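Local coordinates for protein Cg7008-pa (Drosophila melanogaster, PDB 2WAC) that cleaves both DNA and RNA as an endonuclease, associates with the RNA-induced silencing complex and binds symmetrically dimethylated arginine peptides through its Tudor domain, at residues 16-22 with 112-118; 78-83 with 93-99; 171-177 with 198-203. One frame throughout, in Å; residues are numbered along the deposited sequence.

Contact 1 of 3, residues 16-22 with 112-118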
# COMPACT_ATOMS: atom_id res chain seq x y z
N LEU A 16 8.27 -1.48 -2.60
CA LEU A 16 7.27 -2.32 -3.27
C LEU A 16 6.29 -3.02 -2.32
O LEU A 16 5.79 -4.11 -2.61
CB LEU A 16 7.91 -3.30 -4.26
CG LEU A 16 8.42 -2.73 -5.59
CD1 LEU A 16 9.16 -3.78 -6.37
CD2 LEU A 16 7.29 -2.16 -6.42
N THR A 17 6.03 -2.39 -1.18
CA THR A 17 4.83 -2.72 -0.42
C THR A 17 3.72 -1.85 -1.01
O THR A 17 4.00 -0.85 -1.69
CB THR A 17 4.97 -2.50 1.11
OG1 THR A 17 5.07 -1.10 1.41
CG2 THR A 17 6.19 -3.24 1.66
N PHE A 18 2.47 -2.24 -0.79
CA PHE A 18 1.34 -1.50 -1.33
C PHE A 18 0.15 -1.59 -0.39
O PHE A 18 0.02 -2.54 0.37
CB PHE A 18 0.97 -1.99 -2.74
CG PHE A 18 0.55 -3.44 -2.79
CD1 PHE A 18 1.49 -4.45 -2.96
CD2 PHE A 18 -0.79 -3.80 -2.65
CE1 PHE A 18 1.11 -5.79 -3.00
CE2 PHE A 18 -1.18 -5.13 -2.68
CZ PHE A 18 -0.23 -6.13 -2.86
N PHE A 19 -0.71 -0.58 -0.46
CA PHE A 19 -1.97 -0.59 0.27
C PHE A 19 -3.11 -0.86 -0.70
O PHE A 19 -3.15 -0.30 -1.80
CB PHE A 19 -2.21 0.74 0.99
CG PHE A 19 -1.33 0.95 2.19
CD1 PHE A 19 0.01 1.30 2.04
CD2 PHE A 19 -1.85 0.82 3.47
CE1 PHE A 19 0.82 1.51 3.16
CE2 PHE A 19 -1.05 1.02 4.59
CZ PHE A 19 0.29 1.36 4.43
N ALA A 20 -4.04 -1.72 -0.28
CA ALA A 20 -5.19 -2.06 -1.10
C ALA A 20 -6.50 -1.91 -0.32
O ALA A 20 -6.57 -2.23 0.87
CB ALA A 20 -5.05 -3.48 -1.64
N GLN A 21 -7.52 -1.42 -1.01
CA GLN A 21 -8.89 -1.37 -0.48
C GLN A 21 -9.69 -2.52 -1.06
O GLN A 21 -9.52 -2.88 -2.23
CB GLN A 21 -9.58 -0.06 -0.85
CG GLN A 21 -9.04 1.19 -0.17
CD GLN A 21 -9.58 2.48 -0.79
OE1 GLN A 21 -10.15 2.46 -1.88
NE2 GLN A 21 -9.37 3.59 -0.10
N SER A 22 -10.58 -3.09 -0.26
CA SER A 22 -11.55 -4.08 -0.73
C SER A 22 -12.63 -3.39 -1.57
O SER A 22 -13.17 -2.36 -1.16
CB SER A 22 -12.17 -4.81 0.46
OG SER A 22 -13.24 -5.65 0.06
N TYR A 112 -9.73 0.95 6.23
CA TYR A 112 -10.22 0.52 4.91
C TYR A 112 -9.12 0.20 3.89
O TYR A 112 -9.41 -0.27 2.79
CB TYR A 112 -11.26 1.51 4.36
CG TYR A 112 -12.61 1.34 5.02
CD1 TYR A 112 -13.41 0.23 4.74
CD2 TYR A 112 -13.07 2.28 5.94
CE1 TYR A 112 -14.65 0.07 5.35
CE2 TYR A 112 -14.31 2.12 6.56
CZ TYR A 112 -15.09 1.01 6.26
OH TYR A 112 -16.31 0.85 6.87
N ALA A 113 -7.87 0.43 4.28
CA ALA A 113 -6.72 0.02 3.48
C ALA A 113 -5.80 -0.90 4.28
O ALA A 113 -5.62 -0.71 5.49
CB ALA A 113 -5.95 1.24 2.97
N THR A 114 -5.23 -1.89 3.61
CA THR A 114 -4.34 -2.87 4.23
C THR A 114 -3.03 -2.94 3.46
O THR A 114 -3.03 -3.01 2.23
CB THR A 114 -5.00 -4.27 4.28
OG1 THR A 114 -6.30 -4.17 4.88
CG2 THR A 114 -4.15 -5.26 5.08
N GLU A 115 -1.91 -2.93 4.18
CA GLU A 115 -0.59 -3.03 3.57
C GLU A 115 -0.17 -4.48 3.30
O GLU A 115 -0.40 -5.36 4.13
CB GLU A 115 0.47 -2.33 4.43
CG GLU A 115 1.79 -2.10 3.70
CD GLU A 115 2.80 -1.31 4.52
OE1 GLU A 115 2.56 -1.06 5.73
OE2 GLU A 115 3.85 -0.94 3.95
N TYR A 116 0.43 -4.70 2.14
CA TYR A 116 0.97 -6.00 1.75
C TYR A 116 2.36 -5.84 1.16
O TYR A 116 2.70 -4.77 0.65
CB TYR A 116 0.08 -6.67 0.70
CG TYR A 116 -1.35 -6.88 1.13
CD1 TYR A 116 -1.72 -8.04 1.81
CD2 TYR A 116 -2.33 -5.93 0.85
CE1 TYR A 116 -3.03 -8.24 2.21
CE2 TYR A 116 -3.65 -6.12 1.24
CZ TYR A 116 -3.99 -7.28 1.92
OH TYR A 116 -5.29 -7.49 2.32
N ALA A 117 3.15 -6.90 1.21
CA ALA A 117 4.41 -6.97 0.47
C ALA A 117 4.15 -7.68 -0.85
O ALA A 117 3.49 -8.72 -0.87
CB ALA A 117 5.47 -7.71 1.28
N LEU A 118 4.64 -7.12 -1.95
CA LEU A 118 4.53 -7.78 -3.25
C LEU A 118 5.38 -9.05 -3.21
O LEU A 118 6.60 -8.99 -3.03
CB LEU A 118 4.95 -6.86 -4.40
CG LEU A 118 4.66 -7.32 -5.84
CD1 LEU A 118 3.16 -7.43 -6.11
CD2 LEU A 118 5.31 -6.38 -6.85
O HOH W 1 -7.92 -3.96 2.39
O HOH W 2 -11.44 -1.86 2.15

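Contact 2 of 3, residues 78-83 with 93-99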
# COMPACT_ATOMS: atom_id res chain seq x y z
N GLY A 78 7.73 17.40 18.88
CA GLY A 78 7.42 18.80 19.15
C GLY A 78 6.10 19.25 18.54
O GLY A 78 5.05 18.69 18.85
N SER A 79 6.18 20.24 17.66
CA SER A 79 5.00 20.87 17.05
C SER A 79 4.40 20.07 15.88
O SER A 79 3.35 20.45 15.35
CB SER A 79 5.34 22.28 16.56
OG SER A 79 5.80 23.08 17.63
N ASN A 80 5.07 18.99 15.49
CA ASN A 80 4.69 18.22 14.31
C ASN A 80 4.47 16.74 14.63
O ASN A 80 4.97 16.23 15.64
CB ASN A 80 5.75 18.37 13.21
CG ASN A 80 6.04 19.83 12.87
OD1 ASN A 80 5.17 20.54 12.37
ND2 ASN A 80 7.26 20.28 13.15
N ALA A 81 3.73 16.05 13.77
CA ALA A 81 3.54 14.61 13.90
C ALA A 81 3.59 13.92 12.54
O ALA A 81 3.25 14.52 11.51
CB ALA A 81 2.22 14.29 14.59
N THR A 82 4.03 12.67 12.54
CA THR A 82 3.97 11.82 11.35
C THR A 82 2.74 10.93 11.46
O THR A 82 2.59 10.18 12.43
CB THR A 82 5.25 10.97 11.20
OG1 THR A 82 6.39 11.83 11.13
CG2 THR A 82 5.18 10.12 9.93
N VAL A 83 1.85 11.04 10.48
CA VAL A 83 0.59 10.29 10.48
C VAL A 83 0.45 9.38 9.26
O VAL A 83 1.02 9.64 8.20
CB VAL A 83 -0.66 11.22 10.61
CG1 VAL A 83 -0.57 12.11 11.84
CG2 VAL A 83 -0.89 12.05 9.34
N THR A 93 4.22 14.13 7.27
CA THR A 93 4.58 14.87 8.47
C THR A 93 3.90 16.24 8.44
O THR A 93 3.95 16.96 7.44
CB THR A 93 6.10 14.97 8.66
OG1 THR A 93 6.66 13.65 8.73
CG2 THR A 93 6.45 15.72 9.94
N LEU A 94 3.28 16.58 9.57
CA LEU A 94 2.21 17.57 9.65
C LEU A 94 2.25 18.33 10.98
O LEU A 94 2.49 17.70 12.01
CB LEU A 94 0.88 16.82 9.55
CG LEU A 94 -0.36 17.63 9.22
CD1 LEU A 94 -0.06 18.47 8.01
CD2 LEU A 94 -1.58 16.75 8.98
N PRO A 95 2.00 19.67 10.98
CA PRO A 95 1.81 20.30 12.30
C PRO A 95 0.65 19.69 13.09
O PRO A 95 -0.37 19.32 12.51
CB PRO A 95 1.51 21.76 11.95
CG PRO A 95 2.11 21.97 10.60
CD PRO A 95 1.94 20.65 9.89
N THR A 96 0.83 19.58 14.41
CA THR A 96 -0.18 19.00 15.29
C THR A 96 -1.44 19.85 15.42
O THR A 96 -2.49 19.35 15.84
CB THR A 96 0.39 18.71 16.70
OG1 THR A 96 0.92 19.92 17.26
CG2 THR A 96 1.49 17.66 16.64
N ASN A 97 -1.35 21.13 15.05
CA ASN A 97 -2.54 21.99 15.01
C ASN A 97 -3.52 21.64 13.88
O ASN A 97 -4.61 22.21 13.80
CB ASN A 97 -2.19 23.49 15.05
CG ASN A 97 -1.37 23.96 13.85
OD1 ASN A 97 -1.54 23.48 12.73
ND2 ASN A 97 -0.49 24.92 14.09
N ARG A 98 -3.13 20.70 13.02
CA ARG A 98 -4.01 20.16 11.98
C ARG A 98 -4.55 18.78 12.37
O ARG A 98 -5.08 18.04 11.54
CB ARG A 98 -3.29 20.10 10.63
CG ARG A 98 -3.07 21.47 10.01
CD ARG A 98 -2.30 21.37 8.70
NE ARG A 98 -3.13 20.86 7.61
CZ ARG A 98 -3.80 21.61 6.74
NH1 ARG A 98 -3.76 22.94 6.82
NH2 ARG A 98 -4.51 21.04 5.78
N LEU A 99 -4.39 18.44 13.65
CA LEU A 99 -4.93 17.20 14.21
C LEU A 99 -6.02 17.51 15.22
O LEU A 99 -5.94 18.50 15.95
CB LEU A 99 -3.82 16.38 14.87
CG LEU A 99 -2.56 16.05 14.06
CD1 LEU A 99 -1.55 15.30 14.91
CD2 LEU A 99 -2.87 15.27 12.80
O HOH W 3 2.59 19.44 19.65
O HOH W 4 1.47 22.59 15.71

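Contact 3 of 3, residues 171-177 with 198-203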
# COMPACT_ATOMS: atom_id res chain seq x y z
N ASP A 171 0.03 -12.34 -13.54
CA ASP A 171 0.64 -12.01 -12.26
C ASP A 171 1.55 -10.79 -12.47
O ASP A 171 2.57 -10.89 -13.15
CB ASP A 171 1.43 -13.22 -11.75
CG ASP A 171 2.15 -12.98 -10.43
OD1 ASP A 171 2.35 -11.82 -10.03
OD2 ASP A 171 2.54 -13.98 -9.78
N PHE A 172 1.17 -9.65 -11.88
CA PHE A 172 1.89 -8.39 -12.08
C PHE A 172 3.33 -8.39 -11.56
O PHE A 172 4.23 -7.88 -12.23
CB PHE A 172 1.11 -7.20 -11.50
CG PHE A 172 -0.07 -6.78 -12.33
CD1 PHE A 172 0.11 -6.20 -13.59
CD2 PHE A 172 -1.37 -6.93 -11.85
CE1 PHE A 172 -0.98 -5.80 -14.36
CE2 PHE A 172 -2.47 -6.52 -12.61
CZ PHE A 172 -2.27 -5.96 -13.86
N GLY A 173 3.54 -8.94 -10.37
CA GLY A 173 4.88 -9.06 -9.79
C GLY A 173 5.82 -9.93 -10.61
O GLY A 173 6.99 -9.59 -10.79
N LYS A 174 5.30 -11.05 -11.11
CA LYS A 174 6.07 -11.95 -11.96
C LYS A 174 6.42 -11.29 -13.30
O LYS A 174 7.51 -11.50 -13.83
CB LYS A 174 5.30 -13.25 -12.20
CG LYS A 174 6.10 -14.34 -12.91
CD LYS A 174 5.26 -15.57 -13.18
CE LYS A 174 6.06 -16.62 -13.93
NZ LYS A 174 5.28 -17.88 -14.13
N GLN A 175 5.49 -10.51 -13.84
CA GLN A 175 5.71 -9.78 -15.08
C GLN A 175 6.87 -8.79 -14.94
O GLN A 175 7.66 -8.62 -15.87
CB GLN A 175 4.44 -9.06 -15.54
CG GLN A 175 4.49 -8.57 -16.99
CD GLN A 175 3.20 -7.94 -17.45
OE1 GLN A 175 2.76 -6.92 -16.92
NE2 GLN A 175 2.58 -8.54 -18.46
N LEU A 176 6.98 -8.16 -13.77
CA LEU A 176 8.12 -7.28 -13.46
C LEU A 176 9.44 -8.04 -13.52
O LEU A 176 10.45 -7.52 -14.01
CB LEU A 176 7.95 -6.63 -12.07
CG LEU A 176 6.80 -5.66 -11.78
CD1 LEU A 176 6.88 -5.20 -10.33
CD2 LEU A 176 6.81 -4.46 -12.72
N VAL A 177 9.43 -9.28 -13.01
CA VAL A 177 10.58 -10.18 -13.09
C VAL A 177 10.90 -10.56 -14.54
O VAL A 177 12.05 -10.43 -14.98
CB VAL A 177 10.36 -11.46 -12.21
CG1 VAL A 177 11.57 -12.37 -12.27
CG2 VAL A 177 10.07 -11.08 -10.77
N GLN A 198 8.92 -20.70 -10.19
CA GLN A 198 8.36 -20.00 -11.35
C GLN A 198 8.96 -18.60 -11.54
O GLN A 198 9.32 -18.23 -12.66
CB GLN A 198 6.83 -19.97 -11.26
CG GLN A 198 6.18 -21.30 -11.66
CD GLN A 198 4.74 -21.46 -11.19
OE1 GLN A 198 4.20 -20.61 -10.48
NE2 GLN A 198 4.11 -22.56 -11.58
N TYR A 199 9.10 -17.85 -10.45
CA TYR A 199 9.73 -16.52 -10.47
C TYR A 199 11.21 -16.59 -10.84
O TYR A 199 11.73 -15.71 -11.53
CB TYR A 199 9.54 -15.82 -9.11
CG TYR A 199 8.20 -15.11 -8.92
CD1 TYR A 199 8.15 -13.81 -8.41
CD2 TYR A 199 6.99 -15.74 -9.23
CE1 TYR A 199 6.94 -13.16 -8.22
CE2 TYR A 199 5.77 -15.10 -9.05
CZ TYR A 199 5.75 -13.80 -8.54
OH TYR A 199 4.56 -13.15 -8.35
N LYS A 200 11.89 -17.64 -10.37
CA LYS A 200 13.29 -17.91 -10.74
C LYS A 200 13.47 -18.12 -12.24
O LYS A 200 14.39 -17.58 -12.85
CB LYS A 200 13.82 -19.13 -9.98
CG LYS A 200 14.14 -18.86 -8.52
CD LYS A 200 15.51 -18.22 -8.38
CE LYS A 200 15.40 -16.95 -7.54
NZ LYS A 200 16.56 -16.05 -7.79
N ALA A 201 12.58 -18.92 -12.83
CA ALA A 201 12.58 -19.19 -14.27
C ALA A 201 12.31 -17.92 -15.09
O ALA A 201 12.92 -17.73 -16.14
CB ALA A 201 11.56 -20.27 -14.61
N ALA A 202 11.41 -17.08 -14.60
CA ALA A 202 11.12 -15.79 -15.23
C ALA A 202 12.35 -14.88 -15.23
O ALA A 202 12.66 -14.25 -16.24
CB ALA A 202 9.95 -15.10 -14.54
N GLN A 203 13.05 -14.83 -14.09
CA GLN A 203 14.31 -14.07 -13.98
C GLN A 203 15.34 -14.58 -14.98
O GLN A 203 16.02 -13.78 -15.64
CB GLN A 203 14.88 -14.15 -12.56
CG GLN A 203 16.24 -13.48 -12.41
CD GLN A 203 16.79 -13.54 -11.00
OE1 GLN A 203 16.41 -12.77 -10.13
NE2 GLN A 203 17.72 -14.47 -10.77
O HOH W 5 8.05 -19.11 -14.89
O HOH W 6 4.04 -18.27 -11.61

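Contact 1 of 3, residues 16-22 with 112-118
Two antiparallel strands of the SN-like five-stranded sheet, 17-22 and 113-118, meet here although 89 residues separate the segments; F18 faces Y116 and A20 faces T114 as hydrogen-bonded pairs. F18 N to Y116 O (2.9 Å) and Y116 N to F18 O (2.8 Å) are the shorter couple. On the face carrying F18 and Y116, the Y116 CB sits over the F18 ring, 4.0 Å from its centroid, with the two ring planes inclined obliquely, by 31°. The other face holds F19 against E115: E115 CB lies 3.8 Å from the F19 ring centroid, 17° off the normal. With CG anti to the backbone N (chi1 -166°), the extended E115 chain runs over this ring to T17, whose OG1 donates to the anti lone pair of E115 OE2 at 2.8 Å; T13 is a second partner of that hydroxyl. A water joins A20 O to T114 OG1. Strand 5-12 flanks 17-22, and strand 159-164 pairs with 113-118 on its other edge, while helix 127-141 covers L16 and L118.

Contact 2 of 3, residues 78-83 with 93-99
T82 and T93 face each other as a non-hydrogen-bonded pair of the antiparallel hairpin formed by strands 80-85 and 91-95, and their side chains meet at an oblique angle through the hydroxyls. T82 OG1 and T93 OG1 are 3.0 Å apart and hydrogen-bonded, with either able to donate. Both hydroxyls stand beside their own backbone N (chi1 near -60° in both), which brings the two oxygens together across the strands. The neighbouring pair, A81 with L94, is hydrogen-bonded: A81 N reaches L94 O at 2.7 Å, and L94 N returns to A81 O along a more bent path.

The apolar side is built differently. L99, beyond the short 3-10 segment 96-97, sends its two methyls to separate partners: CD1 touches A81 CB at 3.9 Å, and CD2 meets V83 CG1 at 4.0 Å. V83 and L99 lie alongside each other, running opposite ways, and meet at these methyl ends. T96 CG2 adds a second methyl against A81 CB, also at 4.0 Å.

At the open end of the hairpin, T96 N donates to S79 O at 2.8 Å in a nearly straight bond (173°), extending the pairing after the strand has turned into the 3-10 segment. Separate waters link G78 O to T96 OG1 and S79 O to N97 N. N80 points away from the partner strand overall, yet its OD1 lies 3.4 Å from P95 CA and close to the P95 ring as well, where CG is its nearest side-chain atom.

Residues 78-83 belong to the region involved in dimethylarginine binding. In the five-stranded antiparallel Tudor sheet, strand 80-85 has 91-95 on one flank and 68-77 on the other, with T82 bonded to E74 and R75 through the backbone; P52, in a loop, touches T96 and L99.

Contact 3 of 3, residues 171-177 with 198-203
Y199 and D171 join two helices of the SN-like part, 172-178 and 193-208, whose local axes run 32° apart and approach to 8.9 Å. The tight part centres on the buried Y199 ring. Its OH donates to D171 OD2 at 2.6 Å, on the syn side of the carboxylate and 24° out of its plane, with ring and carboxylate planes 60° apart. The same aspartate is the N-cap of helix 172-178: OD1 accepts from K174 N at 3.2 Å, so one carboxylate both caps a helix and holds the tyrosine. K174 CB lies over a face of the Y199 ring, 4.0 Å from the centroid. Further along, V177 points at helix 193-208, its CG1 3.4 Å from Y199 O and also against A202 CB, while CG2 reaches Y199 CD1.

Looser contact prevails where the extended K174 chain passes Q198. NZ comes no nearer to Q198 than 3.9 Å, at CB, and the polar link is made by solvent. Two waters accept from this ammonium: one donates to Q198 O, and the other lies 2.8 Å from K174 NZ and donates to Q198 OE1 at 2.6 Å.

Contacts 1 and 2 both lie in the Tudor part of the sequence, yet they occupy different beta sheets, with centres 24 Å apart and nearest atoms about 9 Å apart. Along the chain, 78-83 and 93-99 come between the two segments of contact 1, so the Tudor sheet is an excursion between strands 17-22 and 113-118 of the other sheet. Contact 3 follows both. It touches contact 1, where L118 CD2 packs at 4.0 Å on G173 CA, but its centre is 41 Å from that of contact 2, on the opposite side of the chain's centre. Contact 1 thus lies between the dimethylarginine-binding part and the helices of contact 3.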